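Local atomic coordinates of glycosyl hydrolase family 2, TIM barrel domain protein (Faecalibacterium prausnitzii A2-165, PDB entry 6ED2), a protein that probably hydrolyses beta-glucuronides, releasing glucuronic acid, as a family 2 glycosyl hydrolase of a gut bacterium, and binds magnesium. Residues 492-497 with 520-525; 524-529 with 571-576; 49-54 with 59-64; 83-88 with 179-184. All blocks are in the same frame, centred on the assembly; numbering follows the deposited sequence. Where two conformers were deposited one is given.

Contact 1. Residues 492-497 with 520-525; sequences VSLNRY and DGWAKV
Leu494 lays both methyls on one face of the Trp522 indole, CD1 over the five-membered ring and CD2 nearer the rim. Leu494 CD1 stands 3.9 Å from the centroid of that ring and 22° off the normal, a CH-pi contact, while Leu494 CD2 rests 3.6 Å from Trp522 CZ2. The two side chains run past each other in opposite directions. Val492 meets the same face at the far end of the ring system, the two side chains crossing at about a right angle. Its CG1, turned anti to the backbone N (chi1 173°), comes 3.9 Å from Trp522 CZ3. This is strand-to-helix packing within a beta-alpha-beta unit of the TIM barrel: alternate residues of strand 492-495 turn toward helix 508-525, which leads back to the parallel strand 531-535. Arg496, just past the strand, stands at the indole edge, its guanidinium plane 61° from the ring. Arg496 NH2 is 4.1 Å from Trp522 NE1, and both groups bind Glu518 OE2 on the same helix, one carboxylate oxygen thus holding the two together. Arg496 NH1 donates to Asn495 O at 2.8 Å from above the carbonyl plane, and also reaches Val474 O; Leu494 CD2 lies over one face of this guanidinium.

Contact 2. Residues 524-529 with 571-576; sequences KVLHGR and YDFVQG
At one end of the TIM barrel, the turn by which helix 508-525 passes into strand 531-535 packs, through Leu526, on Phe573 at the entry to the neighbouring strand 574-580. Leu526 CD1 does the touching. It sits over one face of the phenyl ring, 3.7 Å from the centroid and 26° off the normal, a CH-pi contact displaced toward Phe573 CD1, which it approaches tightly at 3.3 Å. Tyr571 CB lies on the opposite face, so the ring is held from both sides. Phe573 gets there with CG wedged between its own backbone N and carbonyl carbon (chi1 54°), in a type I turn from Tyr571 to Val574. Leu531 and Ala523 also pack on the Phe573 side chain. The leucine, for its part, belongs to a type I' turn from Leu526 to Arg529, where Gly528 has a positive phi that suits a glycine. Arg529 folds back over this turn: its NH2 donates to Val525 O at 3.0 Å and also to Gln486 OE1. Leu526 O takes two donors from opposite faces of its plane, Arg529 N at 3.2 Å and Arg529 NE at 2.8 Å, the latter almost straight at 170°.

Contact 3. Residues 49-54 with 59-64; sequences SFDPES and AGWALD
A buried tryptophan set against the end of a beta-strand makes this short-range contact, in the sugar binding domain of the family 2 hydrolase. Trp61, in the loop after helix 56-59, returns to strand 38-51 only a few residues after the chain has left it by a type I turn from Asp51 to Ser54. Gly60, with positive phi, ends the short helix in a Schellman motif just before the tryptophan. The corner of the six-membered ring does the touching. The ring edge at Trp61 CZ3 faces Phe50 O, 3.4 Å away and in the ring plane, and that oxygen also accepts from Ser49 OG at 3.0 Å. Asp51, with CG anti to the backbone N (chi1 -170°), brings its CB to 3.6 Å from Trp61 CZ3 and sets OD2 over one face near its rim, carboxylate and ring planes 26° apart. Asp51 OD2 accepts from Trp94 NE1 and Gly56 N, while OD1 accepts from Lys55 N. With an alanine here, Trp94 NE1 and the amides of Lys55 and Gly56 would probably be left without their carboxylate acceptors, and a gap would open beside the rim of Trp61. Three N-H donors around a carboxylate among aromatic rings are likely to keep it ionised, and the electropositive C-H rim of the indole suits the carbonyl oxygen it faces.

Contact 4. Residues 83-88 with 179-184; sequences DKASRE and DGRKIA
Glu88 OE1 is gripped by two waters that carry it across to Ala184. One donates to Glu88 OE1 at 3.0 Å and also to Glu88 O, and accepts from Ala184 N at 2.8 Å; the other donates to Glu88 OE1 at 2.8 Å and to Ala184 O at 3.1 Å. Bent at chi2 (-82°), the glutamate side chain crosses that of Ile183 at a slant, Ile183 CD1 lying 3.5 Å from Glu88 CB. The second carboxylate oxygen looks the other way: Arg87 NH2 donates to Glu88 OE2 at 2.7 Å, on the anti lone pair and in the guanidinium plane, a salt bridge. Arg87 has a further ionic partner in Glu589. The contact joins the short helix 84-87, N-capped by Asp83, to strand 182-186 of a two-stranded antiparallel hairpin in the sugar binding domain. A leucine in place of Glu88 would probably leave both waters without an acceptor they share and Arg87 without one of its carboxylates. Ala506 of the second subunit packs on Glu88 and Ile183. Farther along, Arg181 NH2 lies 3.8 Å from Ala85 CB, and a third water, in the guanidinium plane, accepts from Arg181 NH2 and donates to Ala85 O at 2.8 Å.

Overall arrangement
Contacts 1 and 2 belong to one TIM barrel wall: they share Lys524 and Val525 of helix 508-525, reach the same sheet, and touch where Val492 CG2 meets Leu526 CD2 at 3.6 Å. Both are buried and rest on aliphatic groups over aromatic faces, with arginines tying up polar atoms at the margin. Contacts 3 and 4 lie in the sugar binding domain, their centres about 18 Å apart, and meet where Phe50 packs against Ser86. Contact 3 is buried too, but sets a carboxylate and a carbonyl around its ring. Contact 4 is the surface one, bridged by water and bordered by a second subunit. Contacts 1 and 3 lie on opposite sides of the chain's centre, their own centres about 50 Å apart.

Contact 1. Residues 492-497 with 520-525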
# COMPACT_ATOMS: atom_id res chain seq x y z
N VAL A 492 -29.74 8.39 25.02
CA VAL A 492 -28.74 9.34 24.56
C VAL A 492 -27.76 8.61 23.64
O VAL A 492 -27.39 7.46 23.91
CB VAL A 492 -28.03 10.00 25.76
CG1 VAL A 492 -26.86 10.85 25.31
CG2 VAL A 492 -29.05 10.88 26.53
N SER A 493 -27.40 9.26 22.53
CA SER A 493 -26.42 8.75 21.56
C SER A 493 -25.26 9.72 21.49
O SER A 493 -25.45 10.89 21.14
CB SER A 493 -27.05 8.60 20.17
OG SER A 493 -28.15 7.71 20.17
N LEU A 494 -24.06 9.24 21.81
CA LEU A 494 -22.88 10.11 21.82
C LEU A 494 -21.96 9.78 20.65
O LEU A 494 -21.73 8.61 20.34
CB LEU A 494 -22.10 9.96 23.14
CG LEU A 494 -22.79 10.39 24.45
CD1 LEU A 494 -21.80 10.28 25.62
CD2 LEU A 494 -23.37 11.80 24.37
N ASN A 495 -21.44 10.83 20.02
CA ASN A 495 -20.32 10.73 19.09
C ASN A 495 -19.09 11.25 19.81
O ASN A 495 -18.95 12.46 20.02
CB ASN A 495 -20.58 11.55 17.81
CG ASN A 495 -21.76 11.01 16.99
OD1 ASN A 495 -22.39 10.00 17.34
ND2 ASN A 495 -22.06 11.70 15.90
N ARG A 496 -18.18 10.36 20.19
CA ARG A 496 -17.03 10.74 21.00
C ARG A 496 -15.73 10.22 20.40
O ARG A 496 -15.66 9.09 19.93
CB ARG A 496 -17.19 10.25 22.43
CG ARG A 496 -18.22 11.05 23.24
CD ARG A 496 -17.90 12.53 23.19
NE ARG A 496 -18.85 13.35 23.93
CZ ARG A 496 -19.95 13.89 23.41
NH1 ARG A 496 -20.27 13.71 22.14
NH2 ARG A 496 -20.74 14.63 24.18
N TYR A 497 -14.70 11.06 20.44
CA TYR A 497 -13.41 10.80 19.82
C TYR A 497 -12.27 11.14 20.78
O TYR A 497 -11.29 11.80 20.40
CB TYR A 497 -13.27 11.58 18.53
CG TYR A 497 -14.19 11.07 17.44
CD1 TYR A 497 -13.87 9.91 16.73
CD2 TYR A 497 -15.37 11.73 17.13
CE1 TYR A 497 -14.70 9.44 15.72
CE2 TYR A 497 -16.21 11.27 16.13
CZ TYR A 497 -15.87 10.12 15.43
OH TYR A 497 -16.71 9.66 14.45
N ASP A 520 -18.97 10.61 33.83
CA ASP A 520 -19.54 10.86 35.15
C ASP A 520 -20.61 11.93 35.09
O ASP A 520 -21.61 11.85 35.82
CB ASP A 520 -18.45 11.25 36.16
CG ASP A 520 -17.40 10.15 36.37
OD1 ASP A 520 -17.72 8.94 36.21
OD2 ASP A 520 -16.24 10.49 36.72
N GLY A 521 -20.44 12.94 34.23
CA GLY A 521 -21.49 13.91 33.99
C GLY A 521 -22.74 13.29 33.38
O GLY A 521 -23.86 13.54 33.85
N TRP A 522 -22.57 12.47 32.33
CA TRP A 522 -23.73 11.81 31.71
C TRP A 522 -24.45 10.92 32.71
O TRP A 522 -25.69 10.82 32.68
CB TRP A 522 -23.31 11.01 30.47
CG TRP A 522 -23.02 11.91 29.36
CD1 TRP A 522 -21.80 12.23 28.84
CD2 TRP A 522 -23.98 12.72 28.65
NE1 TRP A 522 -21.93 13.17 27.85
CE2 TRP A 522 -23.26 13.48 27.70
CE3 TRP A 522 -25.37 12.85 28.71
CZ2 TRP A 522 -23.89 14.38 26.84
CZ3 TRP A 522 -25.99 13.74 27.84
CH2 TRP A 522 -25.25 14.49 26.92
N ALA A 523 -23.71 10.27 33.60
CA ALA A 523 -24.36 9.45 34.62
C ALA A 523 -25.32 10.28 35.47
O ALA A 523 -26.33 9.75 35.95
CB ALA A 523 -23.32 8.80 35.53
N LYS A 524 -25.03 11.57 35.64
CA LYS A 524 -25.85 12.42 36.49
C LYS A 524 -27.10 12.92 35.79
O LYS A 524 -28.10 13.18 36.46
CB LYS A 524 -25.03 13.60 37.01
CG LYS A 524 -24.11 13.23 38.16
CD LYS A 524 -22.94 14.21 38.27
CE LYS A 524 -21.90 13.71 39.29
NZ LYS A 524 -20.50 14.10 38.93
N VAL A 525 -27.07 13.06 34.45
CA VAL A 525 -28.21 13.65 33.75
C VAL A 525 -29.11 12.62 33.08
O VAL A 525 -30.19 13.00 32.60
CB VAL A 525 -27.74 14.70 32.71
CG1 VAL A 525 -26.81 15.72 33.35
CG2 VAL A 525 -27.08 14.02 31.50

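Contact 2. Residues 524-529 with 571-576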
# COMPACT_ATOMS: atom_id res chain seq x y z
N LYS A 524 -25.03 11.57 35.64
CA LYS A 524 -25.85 12.42 36.49
C LYS A 524 -27.10 12.92 35.79
O LYS A 524 -28.10 13.18 36.46
CB LYS A 524 -25.03 13.60 37.01
CG LYS A 524 -24.11 13.23 38.16
CD LYS A 524 -22.94 14.21 38.27
CE LYS A 524 -21.90 13.71 39.29
NZ LYS A 524 -20.50 14.10 38.93
N VAL A 525 -27.07 13.06 34.45
CA VAL A 525 -28.21 13.65 33.75
C VAL A 525 -29.11 12.62 33.08
O VAL A 525 -30.19 13.00 32.60
CB VAL A 525 -27.74 14.70 32.71
CG1 VAL A 525 -26.81 15.72 33.35
CG2 VAL A 525 -27.08 14.02 31.50
N LEU A 526 -28.74 11.33 33.07
CA LEU A 526 -29.47 10.33 32.28
C LEU A 526 -30.77 9.90 32.95
O LEU A 526 -31.77 9.63 32.26
CB LEU A 526 -28.59 9.10 32.04
CG LEU A 526 -27.61 9.18 30.87
CD1 LEU A 526 -26.56 8.11 31.00
CD2 LEU A 526 -28.32 9.03 29.52
N HIS A 527 -30.78 9.77 34.27
CA HIS A 527 -31.97 9.41 35.05
C HIS A 527 -32.62 8.14 34.51
O HIS A 527 -33.80 8.11 34.14
CB HIS A 527 -32.97 10.58 35.09
CG HIS A 527 -32.34 11.89 35.47
ND1 HIS A 527 -31.58 12.05 36.61
CD2 HIS A 527 -32.35 13.10 34.86
CE1 HIS A 527 -31.14 13.29 36.68
NE2 HIS A 527 -31.59 13.95 35.62
N GLY A 528 -31.83 7.07 34.46
CA GLY A 528 -32.31 5.77 34.07
C GLY A 528 -32.21 5.45 32.59
O GLY A 528 -32.21 4.28 32.23
N ARG A 529 -32.09 6.46 31.73
CA ARG A 529 -32.10 6.26 30.29
C ARG A 529 -30.86 5.49 29.82
O ARG A 529 -29.75 5.73 30.31
CB ARG A 529 -32.15 7.61 29.57
CG ARG A 529 -33.51 8.31 29.63
CD ARG A 529 -33.46 9.70 29.01
NE ARG A 529 -32.54 10.61 29.70
CZ ARG A 529 -32.03 11.72 29.16
NH1 ARG A 529 -32.34 12.06 27.91
NH2 ARG A 529 -31.21 12.48 29.86
N TYR A 571 -19.52 1.48 32.67
CA TYR A 571 -20.76 2.16 33.05
C TYR A 571 -21.97 1.30 32.70
O TYR A 571 -22.16 0.94 31.53
CB TYR A 571 -20.86 3.52 32.35
CG TYR A 571 -19.77 4.48 32.76
CD1 TYR A 571 -19.93 5.31 33.87
CD2 TYR A 571 -18.57 4.56 32.05
CE1 TYR A 571 -18.93 6.19 34.26
CE2 TYR A 571 -17.56 5.44 32.43
CZ TYR A 571 -17.75 6.25 33.54
OH TYR A 571 -16.76 7.13 33.92
N ASP A 572 -22.80 1.00 33.70
CA ASP A 572 -23.94 0.12 33.50
C ASP A 572 -24.97 0.71 32.53
O ASP A 572 -25.75 -0.04 31.94
CB ASP A 572 -24.61 -0.22 34.85
CG ASP A 572 -25.58 0.89 35.35
OD1 ASP A 572 -25.16 2.08 35.48
OD2 ASP A 572 -26.77 0.58 35.63
N PHE A 573 -24.97 2.02 32.35
CA PHE A 573 -25.96 2.64 31.49
C PHE A 573 -25.57 2.63 30.01
O PHE A 573 -26.42 2.93 29.16
CB PHE A 573 -26.25 4.08 31.94
CG PHE A 573 -25.03 4.96 32.06
CD1 PHE A 573 -24.43 5.53 30.94
CD2 PHE A 573 -24.49 5.25 33.31
CE1 PHE A 573 -23.32 6.35 31.05
CE2 PHE A 573 -23.37 6.07 33.43
CZ PHE A 573 -22.79 6.62 32.30
N VAL A 574 -24.33 2.28 29.68
CA VAL A 574 -23.93 2.19 28.28
C VAL A 574 -24.50 0.89 27.73
O VAL A 574 -24.11 -0.20 28.15
CB VAL A 574 -22.41 2.24 28.10
CG1 VAL A 574 -22.06 2.00 26.63
CG2 VAL A 574 -21.86 3.59 28.55
N GLN A 575 -25.45 1.01 26.80
CA GLN A 575 -26.18 -0.16 26.33
C GLN A 575 -25.99 -0.42 24.85
O GLN A 575 -26.72 -1.24 24.27
CB GLN A 575 -27.67 -0.02 26.67
CG GLN A 575 -27.94 -0.10 28.16
CD GLN A 575 -27.69 -1.49 28.70
OE1 GLN A 575 -28.12 -2.47 28.11
NE2 GLN A 575 -26.99 -1.58 29.84
N GLY A 576 -25.04 0.24 24.21
CA GLY A 576 -24.80 -0.00 22.81
C GLY A 576 -23.55 0.68 22.32
O GLY A 576 -23.19 1.76 22.80

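Contact 3. Residues 49-54 with 59-64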
# COMPACT_ATOMS: atom_id res chain seq x y z
N SER A 49 -27.53 15.62 -18.96
CA SER A 49 -26.87 16.85 -19.36
C SER A 49 -26.74 17.76 -18.15
O SER A 49 -27.70 17.92 -17.38
CB SER A 49 -27.64 17.57 -20.46
OG SER A 49 -26.88 18.68 -20.89
N PHE A 50 -25.55 18.33 -17.97
CA PHE A 50 -25.40 19.47 -17.07
C PHE A 50 -26.12 20.68 -17.66
O PHE A 50 -26.27 20.81 -18.87
CB PHE A 50 -23.92 19.80 -16.85
CG PHE A 50 -23.13 18.69 -16.18
CD1 PHE A 50 -23.41 18.32 -14.87
CD2 PHE A 50 -22.11 18.02 -16.86
CE1 PHE A 50 -22.69 17.30 -14.25
CE2 PHE A 50 -21.38 17.00 -16.24
CZ PHE A 50 -21.67 16.64 -14.93
N ASP A 51 -26.56 21.58 -16.78
CA ASP A 51 -27.27 22.81 -17.17
C ASP A 51 -26.68 23.98 -16.38
O ASP A 51 -27.32 24.53 -15.48
CB ASP A 51 -28.77 22.66 -16.90
CG ASP A 51 -29.62 23.81 -17.49
OD1 ASP A 51 -29.08 24.79 -18.07
OD2 ASP A 51 -30.86 23.70 -17.35
N PRO A 52 -25.44 24.38 -16.69
CA PRO A 52 -24.76 25.38 -15.84
C PRO A 52 -25.40 26.75 -15.91
O PRO A 52 -25.27 27.54 -14.96
CB PRO A 52 -23.32 25.39 -16.38
CG PRO A 52 -23.44 24.92 -17.78
CD PRO A 52 -24.55 23.88 -17.76
N GLU A 53 -26.08 27.09 -17.00
CA GLU A 53 -26.73 28.38 -17.09
C GLU A 53 -28.19 28.34 -16.67
O GLU A 53 -28.89 29.35 -16.81
CB GLU A 53 -26.59 28.93 -18.52
CG GLU A 53 -25.14 29.22 -18.92
CD GLU A 53 -24.44 30.18 -17.97
OE1 GLU A 53 -24.99 31.28 -17.72
OE2 GLU A 53 -23.35 29.83 -17.48
N SER A 54 -28.66 27.21 -16.14
CA SER A 54 -30.04 27.05 -15.67
C SER A 54 -31.06 27.54 -16.70
O SER A 54 -32.01 28.25 -16.38
CB SER A 54 -30.25 27.74 -14.32
OG SER A 54 -29.53 27.08 -13.30
N ALA A 59 -35.53 26.86 -22.50
CA ALA A 59 -35.03 26.45 -23.81
C ALA A 59 -35.69 25.19 -24.34
O ALA A 59 -35.39 24.80 -25.46
CB ALA A 59 -33.51 26.24 -23.75
N GLY A 60 -36.57 24.54 -23.58
CA GLY A 60 -37.27 23.37 -24.07
C GLY A 60 -36.58 22.04 -23.87
O GLY A 60 -36.92 21.07 -24.57
N TRP A 61 -35.64 21.94 -22.92
CA TRP A 61 -34.93 20.68 -22.69
C TRP A 61 -35.84 19.56 -22.21
O TRP A 61 -35.51 18.38 -22.37
CB TRP A 61 -33.81 20.86 -21.66
CG TRP A 61 -32.68 21.72 -22.09
CD1 TRP A 61 -32.68 22.65 -23.09
CD2 TRP A 61 -31.35 21.73 -21.54
NE1 TRP A 61 -31.44 23.24 -23.19
CE2 TRP A 61 -30.61 22.70 -22.25
CE3 TRP A 61 -30.73 21.02 -20.50
CZ2 TRP A 61 -29.27 22.97 -21.96
CZ3 TRP A 61 -29.39 21.30 -20.22
CH2 TRP A 61 -28.67 22.26 -20.95
N ALA A 62 -36.98 19.89 -21.58
CA ALA A 62 -37.91 18.85 -21.18
C ALA A 62 -38.51 18.12 -22.37
O ALA A 62 -38.99 16.99 -22.22
CB ALA A 62 -39.02 19.43 -20.31
N LEU A 63 -38.49 18.73 -23.55
CA LEU A 63 -38.96 18.10 -24.78
C LEU A 63 -37.85 17.34 -25.49
O LEU A 63 -38.10 16.26 -26.04
CB LEU A 63 -39.55 19.15 -25.72
CG LEU A 63 -40.82 19.83 -25.22
CD1 LEU A 63 -41.06 21.15 -25.94
CD2 LEU A 63 -42.00 18.89 -25.41
N ASP A 64 -36.62 17.86 -25.50
CA ASP A 64 -35.45 17.05 -25.79
C ASP A 64 -34.20 17.78 -25.32
O ASP A 64 -34.10 19.00 -25.46
CB ASP A 64 -35.30 16.70 -27.29
CG ASP A 64 -34.85 15.25 -27.51
OD1 ASP A 64 -35.67 14.44 -27.99
OD2 ASP A 64 -33.68 14.90 -27.20

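Contact 4. Residues 83-88 with 179-184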
# COMPACT_ATOMS: atom_id res chain seq x y z
N ASP A 83 -12.85 14.00 -15.17
CA ASP A 83 -12.49 15.40 -14.91
C ASP A 83 -13.16 15.91 -13.64
O ASP A 83 -14.30 15.54 -13.33
CB ASP A 83 -12.88 16.28 -16.09
CG ASP A 83 -14.38 16.40 -16.24
OD1 ASP A 83 -15.04 15.36 -16.45
OD2 ASP A 83 -14.91 17.52 -16.15
N LYS A 84 -12.46 16.79 -12.91
CA LYS A 84 -12.93 17.22 -11.60
C LYS A 84 -14.12 18.19 -11.69
O LYS A 84 -14.97 18.20 -10.79
CB LYS A 84 -11.76 17.87 -10.82
CG LYS A 84 -12.11 18.26 -9.38
CD LYS A 84 -10.90 18.73 -8.60
CE LYS A 84 -9.85 17.65 -8.52
NZ LYS A 84 -8.95 17.86 -7.35
N ALA A 85 -14.21 18.99 -12.76
CA ALA A 85 -15.33 19.92 -12.90
C ALA A 85 -16.66 19.18 -12.95
O ALA A 85 -17.66 19.65 -12.40
CB ALA A 85 -15.17 20.77 -14.16
N SER A 86 -16.70 18.02 -13.59
CA SER A 86 -17.92 17.22 -13.60
C SER A 86 -18.13 16.54 -12.25
O SER A 86 -19.26 16.49 -11.75
CB SER A 86 -17.86 16.18 -14.72
OG SER A 86 -17.69 16.81 -15.97
N ARG A 87 -17.06 16.01 -11.65
CA ARG A 87 -17.22 15.38 -10.34
C ARG A 87 -17.79 16.38 -9.34
O ARG A 87 -18.67 16.04 -8.55
CB ARG A 87 -15.91 14.80 -9.83
CG ARG A 87 -16.07 13.96 -8.56
CD ARG A 87 -14.73 13.83 -7.80
NE ARG A 87 -14.42 15.04 -7.05
CZ ARG A 87 -13.19 15.43 -6.70
NH1 ARG A 87 -12.12 14.71 -7.02
NH2 ARG A 87 -13.02 16.56 -6.02
N GLU A 88 -17.31 17.62 -9.37
CA GLU A 88 -17.72 18.63 -8.40
C GLU A 88 -18.87 19.51 -8.89
O GLU A 88 -19.18 20.51 -8.24
CB GLU A 88 -16.51 19.51 -8.03
CG GLU A 88 -15.42 18.81 -7.21
CD GLU A 88 -15.74 18.75 -5.71
OE1 GLU A 88 -16.73 19.38 -5.27
OE2 GLU A 88 -15.01 18.07 -4.96
N ASP A 179 -13.53 31.15 -11.69
CA ASP A 179 -14.07 31.11 -13.05
C ASP A 179 -15.60 31.14 -13.09
O ASP A 179 -16.16 31.12 -14.19
CB ASP A 179 -13.54 29.88 -13.79
CG ASP A 179 -14.14 28.57 -13.30
OD1 ASP A 179 -14.47 27.72 -14.16
OD2 ASP A 179 -14.28 28.38 -12.07
N GLY A 180 -16.28 31.19 -11.95
CA GLY A 180 -17.72 31.29 -11.93
C GLY A 180 -18.46 29.99 -11.69
O GLY A 180 -19.70 30.02 -11.60
N ARG A 181 -17.77 28.86 -11.59
CA ARG A 181 -18.43 27.59 -11.30
C ARG A 181 -18.90 27.57 -9.85
O ARG A 181 -18.17 27.97 -8.94
CB ARG A 181 -17.50 26.40 -11.57
CG ARG A 181 -17.16 26.18 -13.06
CD ARG A 181 -16.23 24.98 -13.29
NE ARG A 181 -14.94 25.07 -12.58
CZ ARG A 181 -14.54 24.22 -11.64
NH1 ARG A 181 -13.36 24.37 -11.06
NH2 ARG A 181 -15.32 23.21 -11.27
N LYS A 182 -20.13 27.10 -9.64
CA LYS A 182 -20.61 26.81 -8.30
C LYS A 182 -19.91 25.56 -7.78
O LYS A 182 -19.64 24.62 -8.53
CB LYS A 182 -22.13 26.61 -8.29
CG LYS A 182 -22.95 27.81 -7.77
CD LYS A 182 -24.45 27.68 -8.11
CE LYS A 182 -24.75 28.03 -9.58
NZ LYS A 182 -26.10 27.58 -10.08
N ILE A 183 -19.63 25.55 -6.48
CA ILE A 183 -19.04 24.42 -5.79
C ILE A 183 -19.85 24.23 -4.51
O ILE A 183 -20.31 25.22 -3.92
CB ILE A 183 -17.54 24.65 -5.47
CG1 ILE A 183 -16.89 23.39 -4.95
CG2 ILE A 183 -17.34 25.76 -4.45
CD1 ILE A 183 -16.94 22.30 -5.94
N ALA A 184 -20.06 22.99 -4.10
CA ALA A 184 -20.79 22.73 -2.87
C ALA A 184 -19.83 22.80 -1.68
O ALA A 184 -18.70 22.33 -1.76
CB ALA A 184 -21.48 21.37 -2.90
O HOH W 1 -18.07 22.38 -12.13
O HOH W 2 -19.45 20.66 -5.55
O HOH W 3 -17.65 19.56 -2.63